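PDB 3ZIL: AAR187Cp from Eremothecium gossypii, which probably regulates the establishment of sister-chromatid cohesion by acting on cohesin, this chain being its helical Wap1 domain. Local coordinates for residues Lys233-Thr238 and Leu285-Ser290. Residues are numbered along the deposited sequence; the frame is centred on the assembly and turned at random.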
ATOM      1  N   LYS A 233      -3.990   5.922  -6.726  1.00 20.17           N
ATOM      2  CA  LYS A 233      -3.177   5.277  -7.691  1.00 20.23           C
ATOM      3  C   LYS A 233      -3.936   4.395  -8.644  1.00 20.50           C
ATOM      4  O   LYS A 233      -3.659   4.433  -9.791  1.00 20.11           O
ATOM      5  CB  LYS A 233      -1.968   4.547  -7.105  1.00 22.16           C
ATOM      6  CG  LYS A 233      -0.812   4.478  -8.099  1.00 25.50           C
ATOM      7  CD  LYS A 233       0.578   4.287  -7.535  1.00 27.77           C
ATOM      8  CE  LYS A 233       1.579   3.918  -8.609  1.00 30.55           C
ATOM      9  NZ  LYS A 233       2.805   3.217  -8.158  1.00 28.73           N
ATOM     10  N   LEU A 234      -4.901   3.642  -8.163  1.00 18.63           N
ATOM     11  CA  LEU A 234      -5.673   2.780  -9.082  1.00 18.18           C
ATOM     12  C   LEU A 234      -6.564   3.651  -9.996  1.00 19.81           C
ATOM     13  O   LEU A 234      -6.700   3.381 -11.173  1.00 19.18           O
ATOM     14  CB  LEU A 234      -6.499   1.754  -8.323  1.00 18.00           C
ATOM     15  CG  LEU A 234      -5.793   0.683  -7.436  1.00 16.72           C
ATOM     16  CD1 LEU A 234      -6.693   0.135  -6.297  1.00 15.32           C
ATOM     17  CD2 LEU A 234      -5.346  -0.397  -8.394  1.00 17.14           C
ATOM     18  N   THR A 235      -7.148   4.700  -9.428  1.00 19.70           N
ATOM     19  CA  THR A 235      -8.020   5.556 -10.182  1.00 21.13           C
ATOM     20  C   THR A 235      -7.328   6.512 -11.165  1.00 22.63           C
ATOM     21  O   THR A 235      -8.030   7.233 -11.896  1.00 19.92           O
ATOM     22  CB  THR A 235      -9.042   6.270  -9.303  1.00 20.23           C
ATOM     23  OG1 THR A 235      -8.394   6.984  -8.240  1.00 19.04           O
ATOM     24  CG2 THR A 235     -10.043   5.287  -8.734  1.00 18.59           C
ATOM     25  N   ASN A 236      -5.974   6.510 -11.196  1.00 20.79           N
ATOM     26  CA  ASN A 236      -5.204   7.265 -12.159  1.00 21.99           C
ATOM     27  C   ASN A 236      -5.478   6.675 -13.543  1.00 23.93           C
ATOM     28  O   ASN A 236      -5.385   7.361 -14.539  1.00 25.50           O
ATOM     29  CB  ASN A 236      -3.684   7.195 -11.892  1.00 22.55           C
ATOM     30  CG  ASN A 236      -3.230   8.042 -10.702  1.00 22.34           C
ATOM     31  OD1 ASN A 236      -3.913   8.991 -10.289  1.00 21.64           O
ATOM     32  ND2 ASN A 236      -2.023   7.756 -10.195  1.00 18.91           N
ATOM     33  N   HIS A 237      -5.803   5.388 -13.606  1.00 25.49           N
ATOM     34  CA  HIS A 237      -6.127   4.733 -14.885  1.00 24.31           C
ATOM     35  C   HIS A 237      -7.581   4.804 -15.091  1.00 27.01           C
ATOM     36  O   HIS A 237      -8.364   4.154 -14.370  1.00 26.05           O
ATOM     37  CB  HIS A 237      -5.656   3.278 -14.810  1.00 22.74           C
ATOM     38  CG  HIS A 237      -4.217   3.177 -14.433  1.00 21.78           C
ATOM     39  ND1 HIS A 237      -3.240   3.383 -15.321  1.00 20.19           N
ATOM     40  CD2 HIS A 237      -3.594   2.996 -13.175  1.00 21.93           C
ATOM     41  CE1 HIS A 237      -2.055   3.330 -14.693  1.00 22.97           C
ATOM     42  NE2 HIS A 237      -2.288   3.076 -13.370  1.00 20.81           N
ATOM     43  N   THR A 238      -7.983   5.645 -16.043  1.00 32.14           N
ATOM     44  CA  THR A 238      -9.392   5.978 -16.210  1.00 31.05           C
ATOM     45  C   THR A 238     -10.168   4.765 -16.649  1.00 31.29           C
ATOM     46  O   THR A 238     -11.346   4.645 -16.308  1.00 30.84           O
ATOM     47  CB  THR A 238      -9.634   7.169 -17.181  1.00 33.94           C
ATOM     48  OG1 THR A 238      -8.948   6.903 -18.380  1.00 37.46           O
ATOM     49  CG2 THR A 238      -9.038   8.439 -16.608  1.00 31.59           C
ATOM     50  N   LEU A 285     -11.562  11.979  -4.615  1.00 18.25           N
ATOM     51  CA  LEU A 285     -12.668  12.658  -5.279  1.00 19.05           C
ATOM     52  C   LEU A 285     -12.311  13.211  -6.688  1.00 18.72           C
ATOM     53  O   LEU A 285     -13.062  12.963  -7.665  1.00 20.05           O
ATOM     54  CB  LEU A 285     -13.265  13.752  -4.418  1.00 18.15           C
ATOM     55  CG  LEU A 285     -14.101  13.115  -3.276  1.00 17.85           C
ATOM     56  CD1 LEU A 285     -14.388  14.111  -2.169  1.00 21.84           C
ATOM     57  CD2 LEU A 285     -15.376  12.552  -3.896  1.00 18.30           C
ATOM     58  N   LEU A 286     -11.240  13.978  -6.762  1.00 18.47           N
ATOM     59  CA  LEU A 286     -10.809  14.627  -8.008  1.00 20.14           C
ATOM     60  C   LEU A 286     -10.589  13.614  -9.143  1.00 21.06           C
ATOM     61  O   LEU A 286     -11.047  13.833 -10.285  1.00 23.44           O
ATOM     62  CB  LEU A 286      -9.544  15.488  -7.768  1.00 18.34           C
ATOM     63  CG  LEU A 286      -9.050  16.283  -9.026  1.00 17.82           C
ATOM     64  CD1 LEU A 286     -10.057  17.360  -9.406  1.00 18.03           C
ATOM     65  CD2 LEU A 286      -7.681  16.951  -8.760  1.00 18.51           C
ATOM     66  N   ASN A 287      -9.900  12.518  -8.801  1.00 18.06           N
ATOM     67  CA  ASN A 287      -9.669  11.431  -9.708  1.00 19.25           C
ATOM     68  C   ASN A 287     -11.005  10.915 -10.252  1.00 18.99           C
ATOM     69  O   ASN A 287     -11.148  10.676 -11.437  1.00 23.60           O
ATOM     70  CB  ASN A 287      -8.838  10.307  -9.061  1.00 16.76           C
ATOM     71  CG  ASN A 287      -7.400  10.268  -9.626  1.00 18.05           C
ATOM     72  OD1 ASN A 287      -6.969  11.226 -10.317  1.00 18.08           O
ATOM     73  ND2 ASN A 287      -6.656   9.190  -9.329  1.00 15.14           N
ATOM     74  N   ILE A 288     -12.006  10.827  -9.402  1.00 18.28           N
ATOM     75  CA  ILE A 288     -13.294  10.218  -9.849  1.00 19.13           C
ATOM     76  C   ILE A 288     -14.120  11.302 -10.548  1.00 24.11           C
ATOM     77  O   ILE A 288     -14.627  11.072 -11.678  1.00 24.63           O
ATOM     78  CB  ILE A 288     -14.098   9.653  -8.635  1.00 19.81           C
ATOM     79  CG1 ILE A 288     -13.330   8.495  -7.950  1.00 16.44           C
ATOM     80  CG2 ILE A 288     -15.511   9.156  -9.031  1.00 16.49           C
ATOM     81  CD1 ILE A 288     -13.780   8.237  -6.532  1.00 19.25           C
ATOM     82  N   VAL A 289     -14.275  12.475  -9.897  1.00 23.37           N
ATOM     83  CA  VAL A 289     -15.238  13.426 -10.431  1.00 23.78           C
ATOM     84  C   VAL A 289     -14.827  14.163 -11.706  1.00 27.07           C
ATOM     85  O   VAL A 289     -15.746  14.607 -12.427  1.00 24.57           O
ATOM     86  CB  VAL A 289     -15.709  14.476  -9.429  1.00 22.83           C
ATOM     87  CG1 VAL A 289     -16.309  13.776  -8.210  1.00 23.17           C
ATOM     88  CG2 VAL A 289     -14.583  15.464  -9.118  1.00 20.73           C
ATOM     89  N   SER A 290     -13.503  14.316 -11.969  1.00 24.43           N
ATOM     90  CA  SER A 290     -13.024  14.940 -13.211  1.00 24.00           C
ATOM     91  C   SER A 290     -13.167  13.961 -14.385  1.00 25.19           C
ATOM     92  O   SER A 290     -13.045  14.337 -15.532  1.00 25.91           O
ATOM     93  CB  SER A 290     -11.564  15.358 -13.068  1.00 25.64           C
ATOM     94  OG  SER A 290     -10.743  14.201 -12.984  1.00 28.09           O
TER
HETATM   95  O   HOH W   1      -8.697   9.682 -12.750  1.00 18.92           O
HETATM   96  O   HOH W   2      -4.761  11.150 -12.063  1.00 26.90           O
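T235, near the C-terminal end of helix 225-235, faces N287 of helix 272-289, their CA atoms 6.1 Å apart. A small hydroxyl residue suits this place: OG1 lies between the backbone N and the carbonyl carbon (chi1 54°), where it hydrogen-bonds back to the carbonyl of L231 in its own helix, while the same oxygen stands 3.5 Å from N287 CB and 3.0 Å from N287 ND2. A water 2.7 Å from T235 O donates to it and to N287 O, so two carbonyls that could not bond each other are bridged. Both segments belong to the Wap1 domain, an elongated, all-helical array; here two segments separated by 46 mostly helical residues meet through polar side chains at the C-terminal ends of their helices, while I288 beside N287 packs on helix 248-261. N236 comes next, its CB directed away from N287 but its amide swinging back. N287 ND2 donates to N236 OD1 (2.9 Å) in a straight bond that lies in the donor's own amide plane yet arrives from above the acceptor's carbonyl plane, the two amides standing nearly perpendicular, 84° apart. Asparagine fits both places because both ends of each amide have work: N236 also gives ND2 to the backbone of a bound peptide, and N287 OD1 accepts from R370. An alanine in place of N287 would probably leave N236 OD1 without its amide donor and R370 without this acceptor, the N236 amide, still bonded to the peptide through ND2, being less firmly fixed.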